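Local structure of listeria nuclear targeted protein A (Listeria monocytogenes serovar 1/2a, 2XL4) at residues G79-Y84 and F117-I122. The protein is a secreted virulence factor that enters the host nucleus and relieves repression of interferon-stimulated genes by blocking recruitment of BAHD1 to them. The protein carries 1 engineered substitution. Numbering follows the deposited sequence.
Sequences GTMKRY and FKIERI
The selenomethionine M81 lies against I119 and I122, two residues one turn apart on the neighbouring helix, and these three side chains carry most of the contact between 79-84 and 117-122. The segments run almost antiparallel, at 168° and with their axes approaching to 10.5 Å; M81 and I119 have the closest pair of CA atoms across the segments, 7.1 Å apart. M81 runs out extended as far as SE and then bends at chi3 (69°), which brings its terminal methyl within touch of both isoleucines: CE is 3.7 Å from CG1 of I119 and equally far from CD1 of I122. The selenium itself rests on that same I122 methyl, SE to CD1 3.6 Å. The side chains of M81 and I119 overlap head to tail, with CG1 of I119 beside CB of M81, and I119 carries its own CD1 on to the backbone of the facing helix, 4.0 Å from O of M81. At the border of the contact the exposed K82 adds the root of its side chain, with CG 4.2 Å from CD1 of I119. Beyond the two segments, I119 and I122 both reach I78 on helix 67-89, while M81 also touches F44 and R47 on helix 31-59; with that helix covering M81 and all three residues buried, the contact lies in the interior of the four-helical up-and-down bundle. What joins the two segments here is apolar and mostly buried, with neither a hydrogen bond nor an ion pair between them; their attachment rests on van der Waals contact and the exclusion of water, with the unbranched chain of M81 laid against two branched neighbours.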
ATOM      1  N   GLY A  79       2.929   8.381   6.050  1.00 30.40           N
ATOM      2  CA  GLY A  79       2.748   9.566   5.178  1.00 31.04           C
ATOM      3  C   GLY A  79       3.470   9.390   3.829  1.00 31.26           C
ATOM      4  O   GLY A  79       2.889   9.617   2.750  1.00 31.45           O
ATOM      5  N   THR A  80       4.738   8.970   3.893  1.00 30.78           N
ATOM      6  CA  THR A  80       5.462   8.594   2.694  1.00 30.64           C
ATOM      7  C   THR A  80       4.635   7.577   1.854  1.00 30.31           C
ATOM      8  O   THR A  80       4.387   7.808   0.660  1.00 29.78           O
ATOM      9  CB  THR A  80       6.856   8.095   3.051  1.00 30.74           C
ATOM     10  OG1 THR A  80       7.467   9.079   3.899  1.00 30.51           O
ATOM     11  CG2 THR A  80       7.718   7.900   1.784  1.00 31.56           C
HETATM   12  N   MSE A  81       4.164   6.495   2.481  1.00 29.64           N
HETATM   13  CA  MSE A  81       3.344   5.525   1.768  1.00 29.83           C
HETATM   14  C   MSE A  81       2.112   6.123   1.138  1.00 30.45           C
HETATM   15  O   MSE A  81       1.811   5.801   0.005  1.00 31.12           O
HETATM   16  CB  MSE A  81       2.959   4.361   2.640  1.00 29.56           C
HETATM   17  CG  MSE A  81       4.149   3.439   2.919  1.00 33.93           C
HETATM   18 SE   MSE A  81       3.774   2.010   4.245  1.00 34.51          SE
HETATM   19  CE  MSE A  81       2.564   1.013   3.136  1.00 33.82           C
ATOM     20  N   LYS A  82       1.423   7.003   1.854  1.00 30.89           N
ATOM     21  CA  LYS A  82       0.274   7.720   1.311  1.00 31.73           C
ATOM     22  C   LYS A  82       0.586   8.642   0.119  1.00 31.49           C
ATOM     23  O   LYS A  82      -0.235   8.741  -0.784  1.00 31.51           O
ATOM     24  CB  LYS A  82      -0.383   8.548   2.409  1.00 31.73           C
ATOM     25  CG  LYS A  82      -1.458   7.783   3.225  1.00 34.34           C
ATOM     26  CD  LYS A  82      -1.693   8.485   4.576  1.00 37.61           C
ATOM     27  CE  LYS A  82      -2.799   7.804   5.424  1.00 40.88           C
ATOM     28  NZ  LYS A  82      -3.201   8.755   6.519  1.00 41.63           N
ATOM     29  N   ARG A  83       1.728   9.317   0.148  1.00 30.81           N
ATOM     30  CA  ARG A  83       2.200  10.144  -0.983  1.00 32.68           C
ATOM     31  C   ARG A  83       2.352   9.272  -2.226  1.00 32.60           C
ATOM     32  O   ARG A  83       1.802   9.594  -3.274  1.00 32.58           O
ATOM     33  CB  ARG A  83       3.594  10.692  -0.693  1.00 34.14           C
ATOM     34  CG  ARG A  83       3.735  12.088  -0.124  1.00 36.90           C
ATOM     35  CD  ARG A  83       5.236  12.447  -0.182  1.00 45.40           C
ATOM     36  NE  ARG A  83       5.804  12.261  -1.547  1.00 49.44           N
ATOM     37  CZ  ARG A  83       7.076  11.929  -1.835  1.00 51.87           C
ATOM     38  NH1 ARG A  83       7.958  11.674  -0.861  1.00 51.06           N
ATOM     39  NH2 ARG A  83       7.464  11.825  -3.121  1.00 53.36           N
ATOM     40  N   TYR A  84       3.088   8.158  -2.109  1.00 32.24           N
ATOM     41  CA  TYR A  84       3.250   7.279  -3.279  1.00 32.37           C
ATOM     42  C   TYR A  84       1.945   6.848  -3.777  1.00 32.28           C
ATOM     43  O   TYR A  84       1.723   6.874  -4.993  1.00 32.77           O
ATOM     44  CB  TYR A  84       4.105   6.045  -3.022  1.00 32.31           C
ATOM     45  CG  TYR A  84       5.490   6.363  -2.534  1.00 35.18           C
ATOM     46  CD1 TYR A  84       6.203   7.470  -3.016  1.00 35.67           C
ATOM     47  CD2 TYR A  84       6.098   5.540  -1.593  1.00 37.74           C
ATOM     48  CE1 TYR A  84       7.502   7.755  -2.548  1.00 39.08           C
ATOM     49  CE2 TYR A  84       7.389   5.806  -1.123  1.00 41.85           C
ATOM     50  CZ  TYR A  84       8.083   6.914  -1.591  1.00 41.70           C
ATOM     51  OH  TYR A  84       9.361   7.111  -1.086  1.00 44.18           O
ATOM     52  N   PHE A 117      -5.265  -1.223   2.075  1.00 29.01           N
ATOM     53  CA  PHE A 117      -5.173  -2.277   3.060  1.00 29.99           C
ATOM     54  C   PHE A 117      -3.801  -2.361   3.702  1.00 30.48           C
ATOM     55  O   PHE A 117      -3.650  -2.413   4.936  1.00 31.47           O
ATOM     56  CB  PHE A 117      -5.469  -3.562   2.359  1.00 29.39           C
ATOM     57  CG  PHE A 117      -5.150  -4.789   3.161  1.00 30.93           C
ATOM     58  CD1 PHE A 117      -3.834  -5.293   3.210  1.00 31.92           C
ATOM     59  CD2 PHE A 117      -6.185  -5.504   3.795  1.00 28.90           C
ATOM     60  CE1 PHE A 117      -3.544  -6.486   3.931  1.00 33.43           C
ATOM     61  CE2 PHE A 117      -5.937  -6.708   4.462  1.00 31.11           C
ATOM     62  CZ  PHE A 117      -4.602  -7.196   4.584  1.00 31.66           C
ATOM     63  N   LYS A 118      -2.794  -2.331   2.856  1.00 30.34           N
ATOM     64  CA  LYS A 118      -1.434  -2.272   3.336  1.00 29.53           C
ATOM     65  C   LYS A 118      -1.127  -1.108   4.183  1.00 28.62           C
ATOM     66  O   LYS A 118      -0.469  -1.269   5.198  1.00 30.42           O
ATOM     67  CB  LYS A 118      -0.441  -2.468   2.193  1.00 29.65           C
ATOM     68  CG  LYS A 118      -0.359  -3.941   2.021  1.00 31.53           C
ATOM     69  CD  LYS A 118       0.861  -4.386   1.272  1.00 37.44           C
ATOM     70  CE  LYS A 118       0.905  -5.891   1.237  1.00 32.38           C
ATOM     71  NZ  LYS A 118       2.323  -6.150   0.902  1.00 33.77           N
ATOM     72  N   ILE A 119      -1.622   0.062   3.846  1.00 28.52           N
ATOM     73  CA  ILE A 119      -1.392   1.186   4.740  1.00 28.35           C
ATOM     74  C   ILE A 119      -2.202   1.086   6.074  1.00 28.58           C
ATOM     75  O   ILE A 119      -1.684   1.368   7.153  1.00 28.33           O
ATOM     76  CB  ILE A 119      -1.729   2.530   4.054  1.00 27.95           C
ATOM     77  CG1 ILE A 119      -0.644   2.921   3.058  1.00 29.96           C
ATOM     78  CG2 ILE A 119      -1.846   3.667   5.091  1.00 26.41           C
ATOM     79  CD1 ILE A 119      -1.186   3.820   1.867  1.00 27.89           C
ATOM     80  N   GLU A 120      -3.486   0.737   5.982  1.00 29.63           N
ATOM     81  CA  GLU A 120      -4.375   0.757   7.132  1.00 31.30           C
ATOM     82  C   GLU A 120      -3.897  -0.281   8.142  1.00 31.18           C
ATOM     83  O   GLU A 120      -3.955  -0.042   9.339  1.00 33.03           O
ATOM     84  CB  GLU A 120      -5.821   0.508   6.714  1.00 31.38           C
ATOM     85  CG  GLU A 120      -6.844   0.568   7.910  1.00 36.71           C
ATOM     86  CD  GLU A 120      -6.945   1.936   8.607  1.00 39.40           C
ATOM     87  OE1 GLU A 120      -6.775   2.951   7.921  1.00 42.76           O
ATOM     88  OE2 GLU A 120      -7.209   1.999   9.835  1.00 41.22           O
ATOM     89  N   ARG A 121      -3.321  -1.360   7.632  1.00 31.33           N
ATOM     90  CA  ARG A 121      -2.819  -2.466   8.409  1.00 32.00           C
ATOM     91  C   ARG A 121      -1.635  -2.052   9.259  1.00 31.21           C
ATOM     92  O   ARG A 121      -1.516  -2.492  10.435  1.00 30.34           O
ATOM     93  CB  ARG A 121      -2.448  -3.659   7.499  1.00 33.22           C
ATOM     94  CG  ARG A 121      -1.732  -4.735   8.248  1.00 34.85           C
ATOM     95  CD  ARG A 121      -1.797  -6.055   7.503  1.00 39.96           C
ATOM     96  NE  ARG A 121      -0.783  -6.038   6.493  1.00 43.03           N
ATOM     97  CZ  ARG A 121      -0.338  -7.102   5.836  1.00 44.47           C
ATOM     98  NH1 ARG A 121      -0.820  -8.326   6.098  1.00 41.58           N
ATOM     99  NH2 ARG A 121       0.608  -6.926   4.904  1.00 39.72           N
ATOM    100  N   ILE A 122      -0.790  -1.181   8.705  1.00 29.03           N
ATOM    101  CA  ILE A 122       0.283  -0.611   9.520  1.00 27.55           C
ATOM    102  C   ILE A 122      -0.289   0.355  10.575  1.00 27.76           C
ATOM    103  O   ILE A 122       0.184   0.379  11.684  1.00 27.57           O
ATOM    104  CB  ILE A 122       1.368   0.082   8.675  1.00 26.78           C
ATOM    105  CG1 ILE A 122       2.194  -0.981   7.919  1.00 25.85           C
ATOM    106  CG2 ILE A 122       2.312   0.903   9.547  1.00 21.16           C
ATOM    107  CD1 ILE A 122       2.560  -0.557   6.515  1.00 21.98           C
TER